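PDB 1IZ0: quinone oxidoreductase from Thermus thermophilus, which binds NADPH and probably uses it to reduce quinones, as a member of the medium-chain dehydrogenase/reductase superfamily. Local coordinates for residues A[52-64]-A[72-84]. Numbering follows the deposited sequence.
Sequences RLHPPFIPGMEVV and YAALVPQGGLAER
A beta hairpin of the GroES-like domain, strands 62-67 and 70-75, brings Val63 against Ala74, and its open end runs into two loops that stay laced together by their backbones. The short strand segments lie antiparallel at 163°. Val63 and Ala74 form a hydrogen-bonded pair, with Val63 N to Ala74 O at 2.9 Å and Ala74 N to Val63 O at 2.7 Å. Two residues further on, Val76 N reaches Met61 O in the carbonyl plane. The chain of Gln78-Leu81 then folds back over Ile58-Gly60: Gly79 N meets Ile58 O at 2.7 Å, Leu81 N points almost straight at Pro59 O, and Gly80 N sits above the carbonyl plane of Gly60 O in a more bent bond. Gly60 and Gly80, having no side chains, let the backbones approach to 3.8 Å, CA to CA. Val63 CG2, set beside its own backbone N, presses on Gly80 CA at 3.5 Å, a tight fit. Ile58 CG2 lies against Gly79 CA and also touches Ala82 CB. Gln78 leads CG between its backbone N and carbonyl carbon (chi1 75°), and the extended chain carries its amide to Phe57 CB, with OE1 3.4 Å from Leu53 CD1. Glu62 and Leu75 lie side by side, CG to CD2 4.0 Å; the carboxylate continues to a salt bridge from OE1 to Lys297 and a hydrogen bond from the backbone N of Val109 to OE2, while Leu75 approaches Leu244 of the NADPH site. Main-chain bonding and glycine thus join the irregular loops closely, and the buried charge of Glu62 is probably balanced by Lys297.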
loop_
_atom_site.group_PDB
_atom_site.type_symbol
_atom_site.label_atom_id
_atom_site.label_comp_id
_atom_site.label_asym_id
_atom_site.label_seq_id
_atom_site.Cartn_x
_atom_site.Cartn_y
_atom_site.Cartn_z
ATOM N N ARG A 52 -13.121 -12.038 -2.305
ATOM C CA ARG A 52 -13.944 -12.546 -1.221
ATOM C C ARG A 52 -13.420 -13.887 -0.735
ATOM O O ARG A 52 -13.652 -14.917 -1.363
ATOM C CB ARG A 52 -15.394 -12.682 -1.682
ATOM N N LEU A 53 -12.698 -13.864 0.380
ATOM C CA LEU A 53 -12.158 -15.084 0.960
ATOM C C LEU A 53 -13.244 -15.698 1.843
ATOM O O LEU A 53 -13.895 -14.991 2.618
ATOM C CB LEU A 53 -10.914 -14.766 1.797
ATOM C CG LEU A 53 -9.650 -15.561 1.459
ATOM C CD1 LEU A 53 -9.895 -17.045 1.690
ATOM C CD2 LEU A 53 -9.267 -15.313 0.003
ATOM N N HIS A 54 -13.448 -17.004 1.715
ATOM C CA HIS A 54 -14.453 -17.707 2.507
ATOM C C HIS A 54 -13.855 -18.227 3.804
ATOM O O HIS A 54 -12.887 -18.977 3.786
ATOM C CB HIS A 54 -15.021 -18.890 1.720
ATOM C CG HIS A 54 -15.831 -18.491 0.527
ATOM N ND1 HIS A 54 -16.124 -19.364 -0.499
ATOM C CD2 HIS A 54 -16.413 -17.314 0.195
ATOM C CE1 HIS A 54 -16.850 -18.742 -1.411
ATOM N NE2 HIS A 54 -17.040 -17.496 -1.013
ATOM N N PRO A 55 -14.419 -17.826 4.951
ATOM C CA PRO A 55 -13.893 -18.302 6.232
ATOM C C PRO A 55 -14.067 -19.816 6.332
ATOM O O PRO A 55 -14.905 -20.394 5.647
ATOM C CB PRO A 55 -14.755 -17.563 7.249
ATOM C CG PRO A 55 -15.049 -16.278 6.557
ATOM C CD PRO A 55 -15.385 -16.734 5.158
ATOM N N PRO A 56 -13.274 -20.473 7.187
ATOM C CA PRO A 56 -12.258 -19.823 8.020
ATOM C C PRO A 56 -10.965 -19.577 7.249
ATOM O O PRO A 56 -10.662 -20.283 6.286
ATOM C CB PRO A 56 -12.071 -20.812 9.166
ATOM C CG PRO A 56 -12.277 -22.129 8.496
ATOM C CD PRO A 56 -13.473 -21.876 7.593
ATOM N N PHE A 57 -10.218 -18.555 7.657
ATOM C CA PHE A 57 -8.948 -18.255 7.011
ATOM C C PHE A 57 -8.041 -17.428 7.906
ATOM O O PHE A 57 -8.498 -16.726 8.806
ATOM C CB PHE A 57 -9.157 -17.540 5.660
ATOM C CG PHE A 57 -9.722 -16.145 5.769
ATOM C CD1 PHE A 57 -11.053 -15.894 5.452
ATOM C CD2 PHE A 57 -8.906 -15.072 6.138
ATOM C CE1 PHE A 57 -11.566 -14.597 5.496
ATOM C CE2 PHE A 57 -9.403 -13.775 6.185
ATOM C CZ PHE A 57 -10.740 -13.535 5.862
ATOM N N ILE A 58 -6.746 -17.531 7.650
ATOM C CA ILE A 58 -5.738 -16.809 8.407
ATOM C C ILE A 58 -5.497 -15.465 7.732
ATOM O O ILE A 58 -5.020 -15.418 6.602
ATOM C CB ILE A 58 -4.418 -17.601 8.422
ATOM C CG1 ILE A 58 -4.654 -18.973 9.057
ATOM C CG2 ILE A 58 -3.333 -16.819 9.156
ATOM C CD1 ILE A 58 -3.491 -19.934 8.877
ATOM N N PRO A 59 -5.840 -14.355 8.407
ATOM C CA PRO A 59 -5.628 -13.026 7.817
ATOM C C PRO A 59 -4.137 -12.794 7.577
ATOM O O PRO A 59 -3.303 -13.567 8.053
ATOM C CB PRO A 59 -6.193 -12.087 8.879
ATOM C CG PRO A 59 -7.264 -12.900 9.518
ATOM C CD PRO A 59 -6.596 -14.251 9.666
ATOM N N GLY A 60 -3.803 -11.733 6.846
ATOM C CA GLY A 60 -2.405 -11.435 6.568
ATOM C C GLY A 60 -2.005 -11.816 5.153
ATOM O O GLY A 60 -2.054 -12.990 4.784
HETATM N N MSE A 61 -1.595 -10.829 4.362
HETATM C CA MSE A 61 -1.212 -11.069 2.975
HETATM C C MSE A 61 0.183 -10.572 2.641
HETATM O O MSE A 61 0.762 -10.976 1.638
HETATM C CB MSE A 61 -2.188 -10.371 2.028
HETATM C CG MSE A 61 -3.651 -10.695 2.251
HETATM SE SE MSE A 61 -4.748 -9.837 0.905
HETATM C CE MSE A 61 -4.022 -8.042 1.061
ATOM N N GLU A 62 0.708 -9.678 3.472
ATOM C CA GLU A 62 2.028 -9.099 3.248
ATOM C C GLU A 62 2.973 -9.653 4.304
ATOM O O GLU A 62 2.981 -9.203 5.447
ATOM C CB GLU A 62 1.925 -7.582 3.343
ATOM C CG GLU A 62 3.098 -6.837 2.764
ATOM C CD GLU A 62 2.764 -5.378 2.513
ATOM O OE1 GLU A 62 1.730 -4.906 3.038
ATOM O OE2 GLU A 62 3.538 -4.706 1.798
ATOM N N VAL A 63 3.782 -10.624 3.897
ATOM C CA VAL A 63 4.685 -11.300 4.806
ATOM C C VAL A 63 6.175 -11.114 4.548
ATOM O O VAL A 63 6.604 -10.857 3.423
ATOM C CB VAL A 63 4.354 -12.818 4.806
ATOM C CG1 VAL A 63 5.486 -13.622 5.397
ATOM C CG2 VAL A 63 3.089 -13.058 5.602
ATOM N N VAL A 64 6.949 -11.235 5.622
ATOM C CA VAL A 64 8.403 -11.146 5.579
ATOM C C VAL A 64 8.907 -12.300 6.442
ATOM O O VAL A 64 8.433 -12.498 7.566
ATOM C CB VAL A 64 8.911 -9.815 6.153
ATOM C CG1 VAL A 64 10.422 -9.856 6.308
ATOM C CG2 VAL A 64 8.525 -8.683 5.220
ATOM N N TYR A 72 13.103 -13.026 2.945
ATOM C CA TYR A 72 12.347 -12.614 1.768
ATOM C C TYR A 72 11.044 -11.946 2.182
ATOM O O TYR A 72 10.568 -12.127 3.307
ATOM C CB TYR A 72 11.966 -13.831 0.923
ATOM C CG TYR A 72 13.109 -14.612 0.319
ATOM C CD1 TYR A 72 13.665 -14.235 -0.901
ATOM C CD2 TYR A 72 13.598 -15.759 0.944
ATOM C CE1 TYR A 72 14.680 -14.988 -1.496
ATOM C CE2 TYR A 72 14.611 -16.522 0.362
ATOM C CZ TYR A 72 15.144 -16.132 -0.861
ATOM O OH TYR A 72 16.115 -16.901 -1.467
ATOM N N ALA A 73 10.470 -11.187 1.256
ATOM C CA ALA A 73 9.185 -10.532 1.469
ATOM C C ALA A 73 8.262 -11.241 0.484
ATOM O O ALA A 73 8.722 -11.738 -0.546
ATOM C CB ALA A 73 9.268 -9.050 1.132
ATOM N N ALA A 74 6.972 -11.308 0.783
ATOM C CA ALA A 74 6.067 -11.975 -0.139
ATOM C C ALA A 74 4.621 -11.564 0.026
ATOM O O ALA A 74 4.185 -11.198 1.117
ATOM C CB ALA A 74 6.184 -13.491 0.016
ATOM N N LEU A 75 3.886 -11.615 -1.076
ATOM C CA LEU A 75 2.468 -11.314 -1.064
ATOM C C LEU A 75 1.788 -12.663 -1.188
ATOM O O LEU A 75 2.045 -13.413 -2.130
ATOM C CB LEU A 75 2.081 -10.418 -2.237
ATOM C CG LEU A 75 2.434 -8.949 -2.019
ATOM C CD1 LEU A 75 1.884 -8.111 -3.141
ATOM C CD2 LEU A 75 1.844 -8.495 -0.693
ATOM N N VAL A 76 0.945 -12.978 -0.215
ATOM C CA VAL A 76 0.231 -14.247 -0.196
ATOM C C VAL A 76 -1.255 -13.897 -0.157
ATOM O O VAL A 76 -1.615 -12.767 0.175
ATOM C CB VAL A 76 0.627 -15.062 1.066
ATOM C CG1 VAL A 76 -0.009 -16.418 1.033
ATOM C CG2 VAL A 76 2.137 -15.214 1.141
ATOM N N PRO A 77 -2.136 -14.842 -0.522
ATOM C CA PRO A 77 -3.570 -14.525 -0.491
ATOM C C PRO A 77 -4.121 -14.595 0.930
ATOM O O PRO A 77 -5.157 -14.008 1.237
ATOM C CB PRO A 77 -4.187 -15.601 -1.384
ATOM C CG PRO A 77 -3.040 -16.034 -2.266
ATOM C CD PRO A 77 -1.894 -16.064 -1.309
ATOM N N GLN A 78 -3.425 -15.333 1.790
ATOM C CA GLN A 78 -3.847 -15.491 3.179
ATOM C C GLN A 78 -2.753 -16.256 3.900
ATOM O O GLN A 78 -1.766 -16.653 3.282
ATOM C CB GLN A 78 -5.150 -16.296 3.262
ATOM C CG GLN A 78 -4.962 -17.794 3.009
ATOM C CD GLN A 78 -6.152 -18.631 3.474
ATOM O OE1 GLN A 78 -7.153 -18.774 2.756
ATOM N NE2 GLN A 78 -6.052 -19.180 4.691
ATOM N N GLY A 79 -2.929 -16.465 5.201
ATOM C CA GLY A 79 -1.942 -17.211 5.965
ATOM C C GLY A 79 -0.817 -16.399 6.579
ATOM O O GLY A 79 0.112 -16.963 7.156
ATOM N N GLY A 80 -0.898 -15.078 6.478
ATOM C CA GLY A 80 0.150 -14.235 7.032
ATOM C C GLY A 80 0.361 -14.331 8.531
ATOM O O GLY A 80 1.476 -14.603 8.993
ATOM N N LEU A 81 -0.705 -14.098 9.297
ATOM C CA LEU A 81 -0.635 -14.131 10.754
ATOM C C LEU A 81 -0.471 -15.529 11.326
ATOM O O LEU A 81 -1.333 -16.028 12.062
ATOM C CB LEU A 81 -1.878 -13.467 11.355
ATOM C CG LEU A 81 -1.936 -11.952 11.174
ATOM C CD1 LEU A 81 -3.240 -11.422 11.736
ATOM C CD2 LEU A 81 -0.743 -11.311 11.878
ATOM N N ALA A 82 0.649 -16.155 10.990
ATOM C CA ALA A 82 0.953 -17.493 11.471
ATOM C C ALA A 82 2.467 -17.629 11.563
ATOM O O ALA A 82 3.201 -16.802 11.020
ATOM C CB ALA A 82 0.382 -18.536 10.515
ATOM N N GLU A 83 2.933 -18.673 12.242
ATOM C CA GLU A 83 4.365 -18.901 12.400
ATOM C C GLU A 83 5.057 -19.302 11.110
ATOM O O GLU A 83 6.227 -18.974 10.907
ATOM C CB GLU A 83 4.619 -19.970 13.464
ATOM C CG GLU A 83 4.494 -19.450 14.875
ATOM C CD GLU A 83 4.828 -20.502 15.905
ATOM O OE1 GLU A 83 4.044 -21.465 16.049
ATOM O OE2 GLU A 83 5.882 -20.369 16.565
ATOM N N ARG A 84 4.343 -20.015 10.247
ATOM C CA ARG A 84 4.906 -20.458 8.978
ATOM C C ARG A 84 3.852 -20.402 7.882
ATOM O O ARG A 84 2.665 -20.611 8.149
ATOM C CB ARG A 84 5.452 -21.887 9.108
ATOM C CG ARG A 84 6.673 -21.991 10.017
ATOM C CD ARG A 84 7.030 -23.431 10.342
ATOM N NE ARG A 84 8.150 -23.511 11.280
ATOM C CZ ARG A 84 9.411 -23.198 10.979
ATOM N NH1 ARG A 84 9.723 -22.783 9.758
ATOM N NH2 ARG A 84 10.363 -23.294 11.901
#